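Local coordinates for protein 6-aminohexanoate-cyclic-dimer hydrolase (Arthrobacter sp., PDB 3A2Q) that hydrolyses one amide bond of the cyclic dimer of 6-aminohexanoate, a nylon-6 by-product, to give the linear dimer, as an amidase-family enzyme, at residues Y247-L258 with E460-Q469. The protein carries 1 engineered substitution. Residues are numbered along the deposited sequence; the frame is centred on the assembly and turned at random.
Sequences YAQGISENPGSL and EDLLLQVAAQ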
ATOM      1  N   TYR A 247      18.259  -6.440  -4.657  1.00 31.06           N
ATOM      2  CA  TYR A 247      17.501  -5.628  -5.600  1.00 32.07           C
ATOM      3  C   TYR A 247      18.153  -4.299  -5.960  1.00 30.27           C
ATOM      4  O   TYR A 247      18.031  -3.836  -7.091  1.00 32.32           O
ATOM      5  CB  TYR A 247      16.090  -5.404  -5.059  1.00 30.80           C
ATOM      6  CG  TYR A 247      15.297  -6.683  -5.016  1.00 26.41           C
ATOM      7  CD1 TYR A 247      14.881  -7.302  -6.195  1.00 30.48           C
ATOM      8  CD2 TYR A 247      15.004  -7.305  -3.806  1.00 24.14           C
ATOM      9  CE1 TYR A 247      14.193  -8.517  -6.170  1.00 26.60           C
ATOM     10  CE2 TYR A 247      14.319  -8.518  -3.768  1.00 29.98           C
ATOM     11  CZ  TYR A 247      13.917  -9.116  -4.957  1.00 27.72           C
ATOM     12  OH  TYR A 247      13.232 -10.306  -4.932  1.00 30.80           O
ATOM     13  N   ALA A 248      18.848  -3.685  -5.012  1.00 32.90           N
ATOM     14  CA  ALA A 248      19.508  -2.411  -5.285  1.00 34.59           C
ATOM     15  C   ALA A 248      20.556  -2.568  -6.388  1.00 36.44           C
ATOM     16  O   ALA A 248      20.922  -1.599  -7.050  1.00 35.61           O
ATOM     17  CB  ALA A 248      20.156  -1.872  -4.020  1.00 35.80           C
ATOM     18  N   GLN A 249      21.027  -3.796  -6.583  1.00 37.65           N
ATOM     19  CA  GLN A 249      22.028  -4.085  -7.605  1.00 42.19           C
ATOM     20  C   GLN A 249      21.423  -4.480  -8.952  1.00 42.37           C
ATOM     21  O   GLN A 249      21.899  -4.053 -10.004  1.00 45.57           O
ATOM     22  CB  GLN A 249      22.951  -5.214  -7.135  1.00 47.34           C
ATOM     23  CG  GLN A 249      23.873  -4.856  -5.981  1.00 53.71           C
ATOM     24  CD  GLN A 249      24.728  -6.034  -5.538  1.00 58.10           C
ATOM     25  OE1 GLN A 249      25.326  -6.730  -6.363  1.00 56.88           O
ATOM     26  NE2 GLN A 249      24.794  -6.260  -4.229  1.00 60.15           N
ATOM     27  N   GLY A 250      20.377  -5.297  -8.914  1.00 42.70           N
ATOM     28  CA  GLY A 250      19.749  -5.758 -10.141  1.00 44.62           C
ATOM     29  C   GLY A 250      18.887  -4.758 -10.888  1.00 45.07           C
ATOM     30  O   GLY A 250      18.639  -4.920 -12.085  1.00 43.10           O
ATOM     31  N   ILE A 251      18.432  -3.725 -10.188  1.00 46.03           N
ATOM     32  CA  ILE A 251      17.576  -2.703 -10.784  1.00 43.33           C
ATOM     33  C   ILE A 251      18.150  -2.068 -12.053  1.00 43.92           C
ATOM     34  O   ILE A 251      17.399  -1.622 -12.926  1.00 41.99           O
ATOM     35  CB  ILE A 251      17.263  -1.592  -9.749  1.00 40.85           C
ATOM     36  CG1 ILE A 251      16.412  -0.497 -10.387  1.00 38.02           C
ATOM     37  CG2 ILE A 251      18.557  -1.021  -9.194  1.00 41.40           C
ATOM     38  CD1 ILE A 251      16.095   0.646  -9.448  1.00 41.32           C
ATOM     39  N   SER A 252      19.475  -2.038 -12.171  1.00 45.38           N
ATOM     40  CA  SER A 252      20.109  -1.434 -13.340  1.00 45.33           C
ATOM     41  C   SER A 252      20.410  -2.411 -14.474  1.00 46.40           C
ATOM     42  O   SER A 252      20.886  -2.011 -15.537  1.00 45.09           O
ATOM     43  CB  SER A 252      21.396  -0.716 -12.924  1.00 46.58           C
ATOM     44  OG  SER A 252      22.246  -1.574 -12.184  1.00 51.54           O
ATOM     45  N   GLU A 253      20.134  -3.689 -14.252  1.00 46.26           N
ATOM     46  CA  GLU A 253      20.385  -4.695 -15.275  1.00 47.07           C
ATOM     47  C   GLU A 253      19.356  -4.601 -16.397  1.00 49.36           C
ATOM     48  O   GLU A 253      18.186  -4.292 -16.157  1.00 46.95           O
ATOM     49  CB  GLU A 253      20.362  -6.091 -14.650  1.00 49.66           C
ATOM     50  CG  GLU A 253      21.572  -6.381 -13.779  1.00 55.38           C
ATOM     51  CD  GLU A 253      21.426  -7.659 -12.979  1.00 62.26           C
ATOM     52  OE1 GLU A 253      21.074  -8.701 -13.572  1.00 68.67           O
ATOM     53  OE2 GLU A 253      21.669  -7.622 -11.754  1.00 67.21           O
ATOM     54  N   ASN A 254      19.803  -4.856 -17.623  1.00 48.66           N
ATOM     55  CA  ASN A 254      18.924  -4.797 -18.782  1.00 48.50           C
ATOM     56  C   ASN A 254      18.166  -6.113 -18.906  1.00 47.46           C
ATOM     57  O   ASN A 254      18.759  -7.159 -19.147  1.00 48.26           O
ATOM     58  CB  ASN A 254      19.739  -4.544 -20.052  1.00 50.22           C
ATOM     59  CG  ASN A 254      18.869  -4.180 -21.240  1.00 52.82           C
ATOM     60  OD1 ASN A 254      17.968  -4.928 -21.619  1.00 51.90           O
ATOM     61  ND2 ASN A 254      19.137  -3.025 -21.836  1.00 55.27           N
ATOM     62  N   PRO A 255      16.837  -6.074 -18.734  1.00 46.91           N
ATOM     63  CA  PRO A 255      15.992  -7.268 -18.825  1.00 45.33           C
ATOM     64  C   PRO A 255      15.797  -7.760 -20.254  1.00 44.07           C
ATOM     65  O   PRO A 255      15.374  -8.894 -20.471  1.00 45.92           O
ATOM     66  CB  PRO A 255      14.677  -6.805 -18.204  1.00 46.44           C
ATOM     67  CG  PRO A 255      14.639  -5.350 -18.560  1.00 46.22           C
ATOM     68  CD  PRO A 255      16.051  -4.904 -18.299  1.00 48.28           C
ATOM     69  N   GLY A 256      16.098  -6.902 -21.222  1.00 42.54           N
ATOM     70  CA  GLY A 256      15.927  -7.275 -22.613  1.00 40.97           C
ATOM     71  C   GLY A 256      14.500  -7.005 -23.052  1.00 41.60           C
ATOM     72  O   GLY A 256      13.733  -6.384 -22.317  1.00 40.43           O
ATOM     73  N   SER A 257      14.142  -7.467 -24.246  1.00 39.77           N
ATOM     74  CA  SER A 257      12.798  -7.268 -24.779  1.00 36.87           C
ATOM     75  C   SER A 257      11.827  -8.273 -24.160  1.00 36.58           C
ATOM     76  O   SER A 257      11.933  -9.479 -24.384  1.00 32.35           O
ATOM     77  CB  SER A 257      12.815  -7.416 -26.303  1.00 36.09           C
ATOM     78  OG  SER A 257      11.533  -7.190 -26.865  1.00 40.69           O
ATOM     79  N   LEU A 258      10.877  -7.770 -23.379  1.00 34.97           N
ATOM     80  CA  LEU A 258       9.903  -8.630 -22.714  1.00 31.90           C
ATOM     81  C   LEU A 258       8.546  -8.619 -23.409  1.00 28.89           C
ATOM     82  O   LEU A 258       8.208  -7.674 -24.116  1.00 29.70           O
ATOM     83  CB  LEU A 258       9.729  -8.175 -21.264  1.00 33.10           C
ATOM     84  CG  LEU A 258      10.990  -8.102 -20.404  1.00 36.17           C
ATOM     85  CD1 LEU A 258      10.639  -7.552 -19.030  1.00 35.46           C
ATOM     86  CD2 LEU A 258      11.607  -9.486 -20.279  1.00 31.98           C
ATOM     87  N   GLU A 460      10.230  -9.543  -8.729  1.00 24.35           N
ATOM     88  CA  GLU A 460      10.392  -8.121  -8.454  1.00 23.50           C
ATOM     89  C   GLU A 460      11.618  -7.609  -9.204  1.00 26.57           C
ATOM     90  O   GLU A 460      11.699  -6.434  -9.548  1.00 25.24           O
ATOM     91  CB  GLU A 460      10.578  -7.869  -6.956  1.00 24.80           C
ATOM     92  CG  GLU A 460       9.286  -7.858  -6.161  1.00 25.96           C
ATOM     93  CD  GLU A 460       8.933  -9.209  -5.584  1.00 26.81           C
ATOM     94  OE1 GLU A 460       9.050 -10.218  -6.306  1.00 26.31           O
ATOM     95  OE2 GLU A 460       8.529  -9.253  -4.406  1.00 23.70           O
ATOM     96  N   ASP A 461      12.579  -8.493  -9.460  1.00 26.14           N
ATOM     97  CA  ASP A 461      13.778  -8.079 -10.175  1.00 28.06           C
ATOM     98  C   ASP A 461      13.423  -7.502 -11.547  1.00 26.58           C
ATOM     99  O   ASP A 461      13.881  -6.414 -11.897  1.00 28.77           O
ATOM    100  CB  ASP A 461      14.766  -9.251 -10.304  1.00 32.51           C
ATOM    101  CG  ASP A 461      14.184 -10.437 -11.050  1.00 36.10           C
ATOM    102  OD1 ASP A 461      13.074 -10.888 -10.695  1.00 33.53           O
ATOM    103  OD2 ASP A 461      14.846 -10.929 -11.988  1.00 41.96           O
ATOM    104  N   LEU A 462      12.602  -8.215 -12.314  1.00 25.83           N
ATOM    105  CA  LEU A 462      12.188  -7.742 -13.633  1.00 26.06           C
ATOM    106  C   LEU A 462      11.300  -6.517 -13.483  1.00 26.34           C
ATOM    107  O   LEU A 462      11.426  -5.538 -14.228  1.00 24.31           O
ATOM    108  CB  LEU A 462      11.399  -8.821 -14.378  1.00 30.99           C
ATOM    109  CG  LEU A 462      12.133 -10.072 -14.854  1.00 37.76           C
ATOM    110  CD1 LEU A 462      11.141 -10.976 -15.583  1.00 41.69           C
ATOM    111  CD2 LEU A 462      13.281  -9.680 -15.780  1.00 40.80           C
ATOM    112  N   LEU A 463      10.404  -6.573 -12.506  1.00 25.49           N
ATOM    113  CA  LEU A 463       9.485  -5.469 -12.267  1.00 24.58           C
ATOM    114  C   LEU A 463      10.217  -4.160 -11.987  1.00 25.84           C
ATOM    115  O   LEU A 463       9.905  -3.136 -12.591  1.00 28.02           O
ATOM    116  CB  LEU A 463       8.559  -5.804 -11.097  1.00 26.80           C
ATOM    117  CG  LEU A 463       7.450  -4.796 -10.796  1.00 27.11           C
ATOM    118  CD1 LEU A 463       6.504  -4.683 -11.992  1.00 31.50           C
ATOM    119  CD2 LEU A 463       6.701  -5.244  -9.562  1.00 29.10           C
ATOM    120  N   LEU A 464      11.189  -4.190 -11.081  1.00 25.95           N
ATOM    121  CA  LEU A 464      11.935  -2.984 -10.732  1.00 25.72           C
ATOM    122  C   LEU A 464      12.808  -2.527 -11.887  1.00 27.53           C
ATOM    123  O   LEU A 464      13.104  -1.341 -12.021  1.00 25.90           O
ATOM    124  CB  LEU A 464      12.795  -3.222  -9.490  1.00 24.92           C
ATOM    125  CG  LEU A 464      12.024  -3.500  -8.197  1.00 29.88           C
ATOM    126  CD1 LEU A 464      12.984  -3.866  -7.082  1.00 31.28           C
ATOM    127  CD2 LEU A 464      11.203  -2.279  -7.825  1.00 38.20           C
ATOM    128  N   GLN A 465      13.224  -3.473 -12.722  1.00 26.57           N
ATOM    129  CA  GLN A 465      14.041  -3.138 -13.877  1.00 23.98           C
ATOM    130  C   GLN A 465      13.224  -2.332 -14.884  1.00 27.87           C
ATOM    131  O   GLN A 465      13.672  -1.289 -15.369  1.00 27.20           O
ATOM    132  CB  GLN A 465      14.587  -4.416 -14.513  1.00 25.31           C
ATOM    133  CG  GLN A 465      15.806  -4.952 -13.789  1.00 28.09           C
ATOM    134  CD  GLN A 465      16.075  -6.406 -14.099  1.00 28.36           C
ATOM    135  OE1 GLN A 465      15.572  -6.948 -15.082  1.00 32.67           O
ATOM    136  NE2 GLN A 465      16.881  -7.047 -13.260  1.00 31.16           N
ATOM    137  N   VAL A 466      12.018  -2.801 -15.192  1.00 25.29           N
ATOM    138  CA  VAL A 466      11.165  -2.088 -16.137  1.00 25.01           C
ATOM    139  C   VAL A 466      10.633  -0.799 -15.518  1.00 25.32           C
ATOM    140  O   VAL A 466      10.429   0.199 -16.211  1.00 25.17           O
ATOM    141  CB  VAL A 466       9.988  -2.962 -16.607  1.00 26.14           C
ATOM    142  CG1 VAL A 466       9.071  -2.157 -17.523  1.00 26.51           C
ATOM    143  CG2 VAL A 466      10.521  -4.169 -17.362  1.00 31.37           C
ATOM    144  N   ALA A 467      10.416  -0.810 -14.209  1.00 23.72           N
ATOM    145  CA  ALA A 467       9.925   0.385 -13.544  1.00 25.70           C
ATOM    146  C   ALA A 467      11.005   1.459 -13.683  1.00 29.17           C
ATOM    147  O   ALA A 467      10.707   2.633 -13.892  1.00 27.35           O
ATOM    148  CB  ALA A 467       9.652   0.097 -12.071  1.00 27.37           C
ATOM    149  N   ALA A 468      12.263   1.046 -13.573  1.00 29.60           N
ATOM    150  CA  ALA A 468      13.374   1.981 -13.694  1.00 31.54           C
ATOM    151  C   ALA A 468      13.411   2.583 -15.097  1.00 31.11           C
ATOM    152  O   ALA A 468      13.703   3.768 -15.258  1.00 31.44           O
ATOM    153  CB  ALA A 468      14.694   1.278 -13.387  1.00 33.33           C
ATOM    154  N   GLN A 469      13.112   1.771 -16.109  1.00 30.86           N
ATOM    155  CA  GLN A 469      13.111   2.258 -17.488  1.00 30.99           C
ATOM    156  C   GLN A 469      12.009   3.299 -17.692  1.00 30.46           C
ATOM    157  O   GLN A 469      12.210   4.305 -18.370  1.00 27.29           O
ATOM    158  CB  GLN A 469      12.902   1.102 -18.473  1.00 30.06           C
ATOM    159  CG  GLN A 469      13.887  -0.047 -18.314  1.00 30.05           C
ATOM    160  CD  GLN A 469      13.729  -1.101 -19.389  1.00 35.29           C
ATOM    161  OE1 GLN A 469      12.623  -1.388 -19.838  1.00 34.58           O
ATOM    162  NE2 GLN A 469      14.842  -1.697 -19.799  1.00 40.56           N
TER
HETATM  163  O   HOH W   1      12.885 -11.122  -7.451  1.00 35.17           O
HETATM  164  O   HOH W   2      16.286  -0.690 -15.509  1.00 41.77           O
HETATM  165  O   HOH W   3      17.238  -1.593 -17.750  1.00 64.11           O
HETATM  166  O   HOH W   4      14.875  -3.637 -22.113  1.00 43.60           O
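The ring of Pro255 lies against the amide of Gln465, CB 3.3 Å from OE1, where a short helix running into a type I beta turn (Gly250 to Glu253) arches over helix 460-473 of the amidase fold. The case illustrates how one long side chain can fill a hollow lined by backbone. Gln465 is the bump: CG beside the backbone N (chi1 -81°) and an extended chain push its amide under the turn. There NE2 donates to Gly250 O at 3.0 Å, tilted above the carbonyl plane, while Glu253 N reaches that oxygen from the opposite face. Were the amide cut back to an alanine here, the hollow is likely to be left unfilled and Gly250 O to lose its second donor. On one flank Ile251 CG1 rests 3.9 Å from Ala468 CB; on the other, Pro255 CB meets Leu462 CD2, and Leu258 CD1 lies against Val466 CG2. At the far end Glu460 CB and Leu464 CD1 both meet the Tyr247 ring obliquely from one side, helix 219-229 also packing on it. Asp461, whose carboxylate is salt-bridged to Arg459, accepts at OD1 (3.3 Å) from a water in the ring plane, which itself accepts from Tyr247 OH at 2.7 Å.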